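Local coordinates for protein Lysine/ornithine decarboxylase (PDB 5GJO) that decarboxylates both L-lysine and L-ornithine, giving cadaverine and putrescine, with pyridoxal 5'-phosphate as cofactor, at residues V197-F202 / D245-D250; M175-H180 / M210-L215; A16-T21 / E373-Y378. The protein carries 2 engineered substitutions. All coordinates share one frame; numbering follows the deposited sequence.

Contact 1: residues V197-F202 / D245-D250; sequences VARRLF and DRLFPD
R199 and F248 lead a buried helix-to-helix-end contact on the outer layer of the barrel domain. R199 lies on helix 189-207. F248 is the first residue past the C-terminal end of helix 233-247. The aromatic ring of F248 is pushed in against the helix. Its CZ comes within 3.5 Å of the backbone N of R199 and also meets A198, whose CB lies 3.9 Å from the same CZ. One turn further on, F202 receives the edge of this ring. The pair is T-shaped, with centroids 5.2 Å apart and planes at 79°. F248 CE1 stands over the middle of the F202 ring. The domain is the TIM-like barrel of the class-II decarboxylases, and these are two consecutive helices of its outer shell. Beneath them, A198 and F248 both rest on L215 of strand 214-216, so the ring of F248 fills the space between helix and strand. R199 closes the other side. Its CG is anti to the backbone N (chi1 -180°), and bends at chi2 and chi3 fold the chain over one face of the F248 ring. The guanidinium runs nearly parallel to that ring, 18° from it. At the guanidinium edge, NH1 donates to L247 O at 2.9 Å. The bond is close to the guanidinium plane and lies in the carbonyl plane. This ties the helix end to helix 189-207. NH2 makes a salt bridge with D203, which helps fix the rotation of the group. A water joins NH1, weakly, to the backbone N of D250. L247 CB packs against R199 CD at 4.1 Å.

Contact 2: residues M175-H180 / M210-L215; sequences MGICFH and MHLTDL. With PLP (pyridoxal-5'-phosphate), chain H.
M175 O accepts two backbone hydrogen bonds from the facing segment. T213 N gives the shorter one, 2.9 Å from M175 O, and D214 N the other at 3.2 Å. The two donors reach the oxygen from opposite faces of its carbonyl plane. A weak third bond runs back from I177 N to D214 O. G176 CA and L215 CA add CH...O contacts to D214 O and I177 O. T213 OG1 donates to D214 OD1 at 2.7 Å, on the anti lone pair of that oxygen. D214 OD2 pairs with R113 and W254, so both carboxylate oxygens are held. The M175 side chain passes obliquely across the D214 carboxylate. The chain leaves opposite the backbone N (chi1 -171°), and a bend at chi3 lays the methyl CE 3.5 Å from D214 OD1. Its SD lies close to D214 CG. G176, without a side chain, lets D214 O come to 3.2 Å from its CA. I177 and L215 point to the same face of the sheet, where helix 189-207 packs. I177 CD1 meets L212 CD1 there at 4.1 Å, and L215 CD1 lies near both I177 CB and the F179 ring. Further along the segment, H180 NE2 donates to the cofactor ester oxygen O4P at 3.1 Å, while G182 N is bonded to H180 ND1. Strands 173-178 and 214-216 are neighbouring parallel strands joined through helix 189-207. This is a beta-alpha-beta crossover of the TIM-like barrel, with a cofactor-binding residue toward the C-terminal end of the strands, as is usual in such barrels.

Contact 3: residues A16-T21 / E373-Y378; sequences AKRIPT and EDQPEY
R18, exposed at the surface, forms a two-pronged salt bridge with the buried E377. The guanidinium meets the carboxylate end-on, each terminal nitrogen taking one oxygen. R18 NH1 lies 2.8 Å from E377 OE1, and R18 NH2 lies 3.0 Å from E377 OE2. The NH2 bond is the straighter, at 166°, and uses the syn lone pair of OE2. The NH1 bond also arrives on the syn side but tilts 17° from the carboxylate plane. The two flat groups are nearly coplanar. The R18 chain is anti at chi1 (-167°) and stays extended until it bends at chi3, which carries its end across to the other segment. E377 OE2 has a second partner in T14 of helix 9-18, so the same carboxylate binds two residues of that helix.

Hydrogen bonds to Q375 add to this. R18 NH1 also donates to Q375 OE1 at 2.9 Å, in the carbonyl plane and on a lone pair. NH1 thus serves two acceptors. The amide of Q375 is almost coplanar with the guanidinium. A water closes a small ring, accepting from R18 NE and donating to Q375 OE1. The other end of the amide is fixed as well, since Q375 NE2 bonds to I371 O.

Packing is slight. P376 lays its CD over one face of the guanidinium, 3.7 Å from R18 NH1 and offset toward the rim.

Q375 occupies the N-cap position of helix 376-384, and R18 is the last residue of helix 9-18. The contact therefore joins the end of an N-terminal helix to the start of the C-terminal one. Strand 369-371 lies beneath, with I370 touching both I19 and Q375.

Overall arrangement
Contacts 1 and 2 belong to one part of the barrel domain, with centres about 10 Å apart. Their segments alternate along the chain. Helix 189-207 links the two strands of contact 2 in the sequence and supplies one side of contact 1. Their side chains meet directly: L201 CB is 3.5 Å from I177 CD1, and F248 CE2 is 3.6 Å from L215 CD2. Contact 2 alone reaches the cofactor, through H180. Contact 3 is remote, near the two ends of the chain. Its centre lies about 48 Å from that of contact 1 and 45 Å from that of contact 2, across the centre of the chain. Both are nested within the loop it closes.

Contact 1: residues V197-F202 / D245-D250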
loop_
_atom_site.group_PDB
_atom_site.type_symbol
_atom_site.label_atom_id
_atom_site.label_comp_id
_atom_site.label_asym_id
_atom_site.label_seq_id
_atom_site.Cartn_x
_atom_site.Cartn_y
_atom_site.Cartn_z
ATOM N N VAL A 197 -13.034 31.274 -13.974
ATOM C CA VAL A 197 -11.793 31.819 -13.433
ATOM C C VAL A 197 -10.664 31.827 -14.451
ATOM O O VAL A 197 -9.939 32.841 -14.656
ATOM C CB VAL A 197 -11.340 31.060 -12.147
ATOM C CG1 VAL A 197 -9.983 31.534 -11.680
ATOM C CG2 VAL A 197 -12.396 31.251 -11.026
ATOM N N ALA A 198 -10.530 30.703 -15.155
ATOM C CA ALA A 198 -9.473 30.596 -16.162
ATOM C C ALA A 198 -9.690 31.607 -17.318
ATOM O O ALA A 198 -8.706 32.154 -17.846
ATOM C CB ALA A 198 -9.381 29.154 -16.709
ATOM N N ARG A 199 -10.935 31.839 -17.670
ATOM C CA ARG A 199 -11.315 32.777 -18.741
ATOM C C ARG A 199 -10.828 34.174 -18.388
ATOM O O ARG A 199 -10.194 34.809 -19.210
ATOM C CB ARG A 199 -12.816 32.762 -18.983
ATOM C CG ARG A 199 -13.312 33.718 -20.095
ATOM C CD ARG A 199 -12.764 33.343 -21.467
ATOM N NE ARG A 199 -11.509 33.951 -21.831
ATOM C CZ ARG A 199 -10.849 33.693 -22.974
ATOM N NH1 ARG A 199 -11.282 32.735 -23.796
ATOM N NH2 ARG A 199 -9.698 34.348 -23.285
ATOM N N ARG A 200 -11.046 34.608 -17.167
ATOM C CA ARG A 200 -10.554 35.919 -16.707
ATOM C C ARG A 200 -9.051 35.945 -16.772
ATOM O O ARG A 200 -8.465 36.910 -17.308
ATOM C CB ARG A 200 -11.095 36.297 -15.341
ATOM C CG ARG A 200 -10.489 37.600 -14.834
ATOM C CD ARG A 200 -10.912 37.860 -13.417
ATOM N NE ARG A 200 -10.525 36.799 -12.451
ATOM C CZ ARG A 200 -9.330 36.629 -11.932
ATOM N NH1 ARG A 200 -8.287 37.368 -12.329
ATOM N NH2 ARG A 200 -9.132 35.648 -11.053
ATOM N N LEU A 201 -8.392 34.925 -16.266
ATOM C CA LEU A 201 -6.912 34.843 -16.365
ATOM C C LEU A 201 -6.387 34.888 -17.772
ATOM O O LEU A 201 -5.421 35.596 -18.052
ATOM C CB LEU A 201 -6.357 33.662 -15.601
ATOM C CG LEU A 201 -6.594 33.696 -14.095
ATOM C CD1 LEU A 201 -6.224 32.350 -13.473
ATOM C CD2 LEU A 201 -5.783 34.778 -13.415
ATOM N N PHE A 202 -7.025 34.163 -18.700
ATOM C CA PHE A 202 -6.547 34.208 -20.079
ATOM C C PHE A 202 -6.648 35.677 -20.648
ATOM O O PHE A 202 -5.749 36.162 -21.348
ATOM C CB PHE A 202 -7.409 33.322 -20.948
ATOM C CG PHE A 202 -6.884 31.928 -21.133
ATOM C CD1 PHE A 202 -6.599 31.100 -20.075
ATOM C CD2 PHE A 202 -6.692 31.423 -22.401
ATOM C CE1 PHE A 202 -6.158 29.776 -20.290
ATOM C CE2 PHE A 202 -6.257 30.151 -22.632
ATOM C CZ PHE A 202 -5.929 29.312 -21.557
ATOM N N ASP A 245 -17.289 25.404 -24.772
ATOM C CA ASP A 245 -17.656 26.085 -26.044
ATOM C C ASP A 245 -17.977 27.585 -25.828
ATOM O O ASP A 245 -17.647 28.424 -26.681
ATOM C CB ASP A 245 -18.776 25.392 -26.755
ATOM C CG ASP A 245 -18.297 24.397 -27.806
ATOM O OD1 ASP A 245 -17.148 24.512 -28.297
ATOM O OD2 ASP A 245 -19.153 23.524 -28.171
ATOM N N ARG A 246 -18.663 27.881 -24.739
ATOM C CA ARG A 246 -19.098 29.206 -24.364
ATOM C C ARG A 246 -17.948 30.112 -24.130
ATOM O O ARG A 246 -17.917 31.242 -24.657
ATOM C CB ARG A 246 -19.958 29.137 -23.134
ATOM C CG ARG A 246 -20.405 30.487 -22.590
ATOM C CD ARG A 246 -20.822 30.334 -21.159
ATOM N NE ARG A 246 -21.373 31.574 -20.600
ATOM C CZ ARG A 246 -21.690 31.725 -19.338
ATOM N NH1 ARG A 246 -21.454 30.730 -18.443
ATOM N NH2 ARG A 246 -22.308 32.845 -18.959
ATOM N N LEU A 247 -17.007 29.688 -23.329
ATOM C CA LEU A 247 -15.874 30.525 -22.915
ATOM C C LEU A 247 -14.615 30.373 -23.683
ATOM O O LEU A 247 -13.805 31.323 -23.722
ATOM C CB LEU A 247 -15.544 30.276 -21.411
ATOM C CG LEU A 247 -16.695 30.498 -20.458
ATOM C CD1 LEU A 247 -16.274 30.116 -19.042
ATOM C CD2 LEU A 247 -17.245 31.942 -20.492
ATOM N N PHE A 248 -14.316 29.170 -24.277
ATOM C CA PHE A 248 -13.043 28.879 -24.894
ATOM C C PHE A 248 -13.250 28.335 -26.305
ATOM O O PHE A 248 -12.730 27.241 -26.658
ATOM C CB PHE A 248 -12.215 27.889 -24.030
ATOM C CG PHE A 248 -11.774 28.472 -22.724
ATOM C CD1 PHE A 248 -10.591 29.200 -22.645
ATOM C CD2 PHE A 248 -12.551 28.309 -21.575
ATOM C CE1 PHE A 248 -10.180 29.744 -21.454
ATOM C CE2 PHE A 248 -12.142 28.910 -20.348
ATOM C CZ PHE A 248 -10.918 29.570 -20.317
ATOM N N PRO A 249 -13.886 29.112 -27.190
ATOM C CA PRO A 249 -14.098 28.649 -28.581
ATOM C C PRO A 249 -12.834 28.427 -29.382
ATOM O O PRO A 249 -12.782 27.585 -30.291
ATOM C CB PRO A 249 -14.922 29.804 -29.220
ATOM C CG PRO A 249 -14.760 30.942 -28.338
ATOM C CD PRO A 249 -14.506 30.426 -26.936
ATOM N N ASP A 250 -11.809 29.186 -29.050
ATOM C CA ASP A 250 -10.534 29.216 -29.789
ATOM C C ASP A 250 -9.309 28.806 -29.021
ATOM O O ASP A 250 -8.161 29.124 -29.372
ATOM C CB ASP A 250 -10.352 30.673 -30.313
ATOM C CG ASP A 250 -11.558 31.182 -31.090
ATOM O OD1 ASP A 250 -12.192 30.430 -31.882
ATOM O OD2 ASP A 250 -11.908 32.337 -30.853
HETATM O O HOH W 1 -10.914 31.103 -26.686
#

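Contact 2: residues M175-H180 / M210-L215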
loop_
_atom_site.group_PDB
_atom_site.type_symbol
_atom_site.label_atom_id
_atom_site.label_comp_id
_atom_site.label_asym_id
_atom_site.label_seq_id
_atom_site.Cartn_x
_atom_site.Cartn_y
_atom_site.Cartn_z
ATOM N N MET A 175 2.288 28.499 -21.688
ATOM C CA MET A 175 1.355 27.949 -22.645
ATOM C C MET A 175 -0.100 28.040 -22.204
ATOM O O MET A 175 -1.061 28.171 -23.021
ATOM C CB MET A 175 1.704 26.455 -22.901
ATOM C CG MET A 175 0.880 25.936 -24.068
ATOM S SD MET A 175 1.087 24.172 -24.228
ATOM C CE MET A 175 1.288 24.200 -26.010
ATOM N N GLY A 176 -0.294 27.954 -20.894
ATOM C CA GLY A 176 -1.661 28.012 -20.400
ATOM C C GLY A 176 -1.868 27.705 -18.921
ATOM O O GLY A 176 -0.946 27.828 -18.093
ATOM N N ILE A 177 -3.098 27.313 -18.655
ATOM C CA ILE A 177 -3.600 27.114 -17.300
ATOM C C ILE A 177 -4.222 25.700 -17.207
ATOM O O ILE A 177 -4.860 25.226 -18.148
ATOM C CB ILE A 177 -4.587 28.170 -16.944
ATOM C CG1 ILE A 177 -3.870 29.560 -17.002
ATOM C CG2 ILE A 177 -5.125 27.991 -15.527
ATOM C CD1 ILE A 177 -4.774 30.728 -16.744
ATOM N N CYS A 178 -4.008 25.111 -16.040
ATOM C CA CYS A 178 -4.664 23.856 -15.664
ATOM C C CYS A 178 -5.228 23.905 -14.255
ATOM O O CYS A 178 -4.898 24.740 -13.424
ATOM C CB CYS A 178 -3.677 22.655 -15.778
ATOM S SG CYS A 178 -2.325 22.572 -14.654
ATOM N N PHE A 179 -6.097 22.945 -13.999
ATOM C CA PHE A 179 -6.705 22.795 -12.708
ATOM C C PHE A 179 -7.200 21.329 -12.566
ATOM O O PHE A 179 -7.339 20.590 -13.582
ATOM C CB PHE A 179 -7.833 23.777 -12.410
ATOM C CG PHE A 179 -8.969 23.737 -13.381
ATOM C CD1 PHE A 179 -9.969 22.802 -13.272
ATOM C CD2 PHE A 179 -9.047 24.610 -14.394
ATOM C CE1 PHE A 179 -11.028 22.752 -14.134
ATOM C CE2 PHE A 179 -10.091 24.582 -15.293
ATOM C CZ PHE A 179 -11.116 23.663 -15.159
ATOM N N HIS A 180 -7.350 20.932 -11.295
ATOM C CA HIS A 180 -8.010 19.613 -11.020
ATOM C C HIS A 180 -8.982 19.928 -9.882
ATOM O O HIS A 180 -8.571 20.445 -8.829
ATOM C CB HIS A 180 -7.027 18.560 -10.666
ATOM C CG HIS A 180 -7.563 17.175 -10.793
ATOM N ND1 HIS A 180 -8.757 16.818 -10.223
ATOM C CD2 HIS A 180 -7.088 16.066 -11.404
ATOM C CE1 HIS A 180 -8.985 15.523 -10.420
ATOM N NE2 HIS A 180 -7.994 15.039 -11.141
ATOM N N MET A 210 1.160 37.953 -23.130
ATOM C CA MET A 210 1.386 36.520 -23.025
ATOM C C MET A 210 0.179 35.898 -23.703
ATOM O O MET A 210 -0.926 36.185 -23.330
ATOM C CB MET A 210 1.376 36.182 -21.537
ATOM C CG MET A 210 2.041 34.915 -21.068
ATOM S SD MET A 210 2.563 34.999 -19.340
ATOM C CE MET A 210 1.296 36.000 -18.585
ATOM N N HIS A 211 0.343 35.061 -24.707
ATOM C CA HIS A 211 -0.875 34.608 -25.339
ATOM C C HIS A 211 -1.004 33.161 -24.958
ATOM O O HIS A 211 -0.208 32.327 -25.399
ATOM C CB HIS A 211 -0.836 34.755 -26.835
ATOM C CG HIS A 211 -2.076 34.265 -27.493
ATOM N ND1 HIS A 211 -2.087 33.163 -28.321
ATOM C CD2 HIS A 211 -3.362 34.683 -27.411
ATOM C CE1 HIS A 211 -3.310 32.965 -28.777
ATOM N NE2 HIS A 211 -4.103 33.864 -28.223
ATOM N N LEU A 212 -2.075 32.858 -24.234
ATOM C CA LEU A 212 -2.196 31.452 -23.710
ATOM C C LEU A 212 -3.078 30.721 -24.692
ATOM O O LEU A 212 -4.102 31.225 -25.092
ATOM C CB LEU A 212 -2.844 31.477 -22.318
ATOM C CG LEU A 212 -2.056 32.294 -21.279
ATOM C CD1 LEU A 212 -2.743 32.271 -19.927
ATOM C CD2 LEU A 212 -0.626 31.864 -21.079
ATOM N N THR A 213 -2.642 29.549 -25.025
ATOM C CA THR A 213 -3.240 28.762 -26.107
ATOM C C THR A 213 -4.002 27.472 -25.616
ATOM O O THR A 213 -4.815 26.933 -26.377
ATOM C CB THR A 213 -2.135 28.285 -27.072
ATOM O OG1 THR A 213 -1.119 27.569 -26.423
ATOM C CG2 THR A 213 -1.412 29.486 -27.788
ATOM N N ASP A 214 -3.619 26.961 -24.446
ATOM C CA ASP A 214 -4.066 25.656 -23.943
ATOM C C ASP A 214 -4.645 25.700 -22.538
ATOM O O ASP A 214 -4.107 26.353 -21.681
ATOM C CB ASP A 214 -2.888 24.706 -23.903
ATOM C CG ASP A 214 -2.487 24.215 -25.278
ATOM O OD1 ASP A 214 -2.091 25.044 -26.085
ATOM O OD2 ASP A 214 -2.560 23.016 -25.524
ATOM N N LEU A 215 -5.713 24.943 -22.318
ATOM C CA LEU A 215 -6.364 24.893 -21.025
ATOM C C LEU A 215 -6.560 23.362 -20.709
ATOM O O LEU A 215 -7.011 22.632 -21.560
ATOM C CB LEU A 215 -7.678 25.538 -21.126
ATOM C CG LEU A 215 -8.642 25.456 -19.987
ATOM C CD1 LEU A 215 -8.043 26.239 -18.795
ATOM C CD2 LEU A 215 -10.041 25.975 -20.385
HETATM N N1 PLP H . -4.436 14.253 -13.539
HETATM C C2 PLP H . -3.794 14.660 -12.418
HETATM C C2A PLP H . -2.726 15.718 -12.507
HETATM C C3 PLP H . -4.140 14.066 -11.102
HETATM O O3 PLP H . -3.509 14.459 -9.961
HETATM C C4 PLP H . -5.197 13.031 -11.076
HETATM C C4A PLP H . -5.611 12.380 -9.814
HETATM O O4A PLP H . -4.845 12.345 -8.866
HETATM C C5 PLP H . -5.822 12.674 -12.373
HETATM C C6 PLP H . -5.398 13.314 -13.535
HETATM C C5A PLP H . -6.910 11.626 -12.431
HETATM O O4P PLP H . -7.931 11.948 -11.491
HETATM P P PLP H . -9.324 11.141 -11.489
HETATM O O1P PLP H . -9.921 11.442 -12.843
HETATM O O2P PLP H . -10.086 11.732 -10.327
HETATM O O3P PLP H . -8.910 9.701 -11.297
#

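Contact 3: residues A16-T21 / E373-Y378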
loop_
_atom_site.group_PDB
_atom_site.type_symbol
_atom_site.label_atom_id
_atom_site.label_comp_id
_atom_site.label_asym_id
_atom_site.label_seq_id
_atom_site.Cartn_x
_atom_site.Cartn_y
_atom_site.Cartn_z
ATOM N N ALA A 16 -12.096 -19.029 -12.940
ATOM C CA ALA A 16 -11.369 -19.425 -11.692
ATOM C C ALA A 16 -10.945 -20.891 -11.696
ATOM O O ALA A 16 -10.011 -21.265 -10.973
ATOM C CB ALA A 16 -12.226 -19.096 -10.478
ATOM N N LYS A 17 -11.582 -21.712 -12.504
ATOM C CA LYS A 17 -11.098 -23.069 -12.698
ATOM C C LYS A 17 -9.733 -23.070 -13.379
ATOM O O LYS A 17 -8.880 -23.866 -13.084
ATOM C CB LYS A 17 -12.059 -23.836 -13.579
ATOM C CG LYS A 17 -12.761 -24.973 -12.897
ATOM C CD LYS A 17 -13.682 -25.697 -13.866
ATOM C CE LYS A 17 -15.143 -25.668 -13.425
ATOM N NZ LYS A 17 -16.085 -25.377 -14.554
ATOM N N ARG A 18 -9.628 -22.215 -14.382
ATOM C CA ARG A 18 -8.422 -21.990 -15.162
ATOM C C ARG A 18 -7.290 -21.209 -14.503
ATOM O O ARG A 18 -6.139 -21.526 -14.666
ATOM C CB ARG A 18 -8.788 -21.378 -16.498
ATOM C CG ARG A 18 -7.682 -21.389 -17.503
ATOM C CD ARG A 18 -8.236 -21.090 -18.882
ATOM N NE ARG A 18 -8.700 -19.724 -19.028
ATOM C CZ ARG A 18 -9.974 -19.355 -19.117
ATOM N NH1 ARG A 18 -10.263 -18.090 -19.256
ATOM N NH2 ARG A 18 -10.948 -20.240 -19.063
ATOM N N ILE A 19 -7.663 -20.172 -13.776
ATOM C CA ILE A 19 -6.726 -19.209 -13.250
ATOM C C ILE A 19 -6.814 -19.123 -11.730
ATOM O O ILE A 19 -7.857 -18.842 -11.213
ATOM C CB ILE A 19 -7.042 -17.813 -13.825
ATOM C CG1 ILE A 19 -7.084 -17.821 -15.356
ATOM C CG2 ILE A 19 -6.068 -16.775 -13.322
ATOM C CD1 ILE A 19 -7.762 -16.615 -15.949
ATOM N N PRO A 20 -5.708 -19.302 -11.020
ATOM C CA PRO A 20 -5.808 -19.202 -9.571
ATOM C C PRO A 20 -6.155 -17.815 -9.059
ATOM O O PRO A 20 -5.575 -16.812 -9.473
ATOM C CB PRO A 20 -4.387 -19.531 -9.047
ATOM C CG PRO A 20 -3.569 -19.855 -10.216
ATOM C CD PRO A 20 -4.311 -19.555 -11.494
ATOM N N THR A 21 -7.078 -17.779 -8.136
ATOM C CA THR A 21 -7.469 -16.561 -7.483
ATOM C C THR A 21 -6.393 -16.083 -6.540
ATOM O O THR A 21 -5.667 -16.932 -5.994
ATOM C CB THR A 21 -8.784 -16.730 -6.724
ATOM O OG1 THR A 21 -8.708 -17.809 -5.799
ATOM C CG2 THR A 21 -9.912 -16.945 -7.677
ATOM N N GLU A 373 -10.585 -10.041 -23.226
ATOM C CA GLU A 373 -10.742 -10.263 -24.700
ATOM C C GLU A 373 -9.764 -11.350 -25.199
ATOM O O GLU A 373 -9.940 -11.844 -26.339
ATOM C CB GLU A 373 -10.541 -8.948 -25.482
ATOM C CG GLU A 373 -11.641 -7.952 -25.421
ATOM C CD GLU A 373 -11.762 -7.244 -24.109
ATOM O OE1 GLU A 373 -12.808 -6.593 -23.980
ATOM O OE2 GLU A 373 -10.823 -7.334 -23.248
ATOM N N ASP A 374 -8.827 -11.761 -24.368
ATOM C CA ASP A 374 -7.945 -12.861 -24.717
ATOM C C ASP A 374 -8.456 -14.214 -24.202
ATOM O O ASP A 374 -7.783 -15.203 -24.323
ATOM C CB ASP A 374 -6.529 -12.611 -24.216
ATOM C CG ASP A 374 -5.845 -11.487 -24.955
ATOM O OD1 ASP A 374 -6.242 -11.224 -26.082
ATOM O OD2 ASP A 374 -4.931 -10.876 -24.399
ATOM N N GLN A 375 -9.631 -14.212 -23.595
ATOM C CA GLN A 375 -10.147 -15.419 -22.908
ATOM C C GLN A 375 -11.301 -15.979 -23.694
ATOM O O GLN A 375 -11.970 -15.284 -24.330
ATOM C CB GLN A 375 -10.722 -15.139 -21.501
ATOM C CG GLN A 375 -9.749 -14.350 -20.612
ATOM C CD GLN A 375 -8.405 -14.990 -20.506
ATOM O OE1 GLN A 375 -8.279 -16.201 -20.243
ATOM N NE2 GLN A 375 -7.375 -14.185 -20.650
ATOM N N PRO A 376 -11.511 -17.295 -23.606
ATOM C CA PRO A 376 -12.600 -17.882 -24.345
ATOM C C PRO A 376 -13.940 -17.406 -23.880
ATOM O O PRO A 376 -14.877 -17.405 -24.646
ATOM C CB PRO A 376 -12.485 -19.386 -24.065
ATOM C CG PRO A 376 -11.575 -19.555 -22.919
ATOM C CD PRO A 376 -10.669 -18.331 -22.953
ATOM N N GLU A 377 -14.072 -16.972 -22.653
ATOM C CA GLU A 377 -15.360 -16.414 -22.198
ATOM C C GLU A 377 -15.814 -15.191 -22.996
ATOM O O GLU A 377 -17.009 -14.996 -23.203
ATOM C CB GLU A 377 -15.314 -16.041 -20.714
ATOM C CG GLU A 377 -15.165 -17.218 -19.764
ATOM C CD GLU A 377 -13.781 -17.895 -19.665
ATOM O OE1 GLU A 377 -12.783 -17.371 -20.208
ATOM O OE2 GLU A 377 -13.628 -18.991 -18.980
ATOM N N TYR A 378 -14.895 -14.342 -23.439
ATOM C CA TYR A 378 -15.227 -13.204 -24.304
ATOM C C TYR A 378 -15.715 -13.657 -25.620
ATOM O O TYR A 378 -16.760 -13.193 -26.127
ATOM C CB TYR A 378 -13.989 -12.324 -24.472
ATOM C CG TYR A 378 -14.169 -11.219 -25.406
ATOM C CD1 TYR A 378 -14.976 -10.085 -25.081
ATOM C CD2 TYR A 378 -13.571 -11.278 -26.667
ATOM C CE1 TYR A 378 -15.111 -9.020 -26.014
ATOM C CE2 TYR A 378 -13.778 -10.277 -27.597
ATOM C CZ TYR A 378 -14.477 -9.132 -27.253
ATOM O OH TYR A 378 -14.628 -8.107 -28.166
HETATM O O HOH W 2 -6.471 -17.967 -19.304
#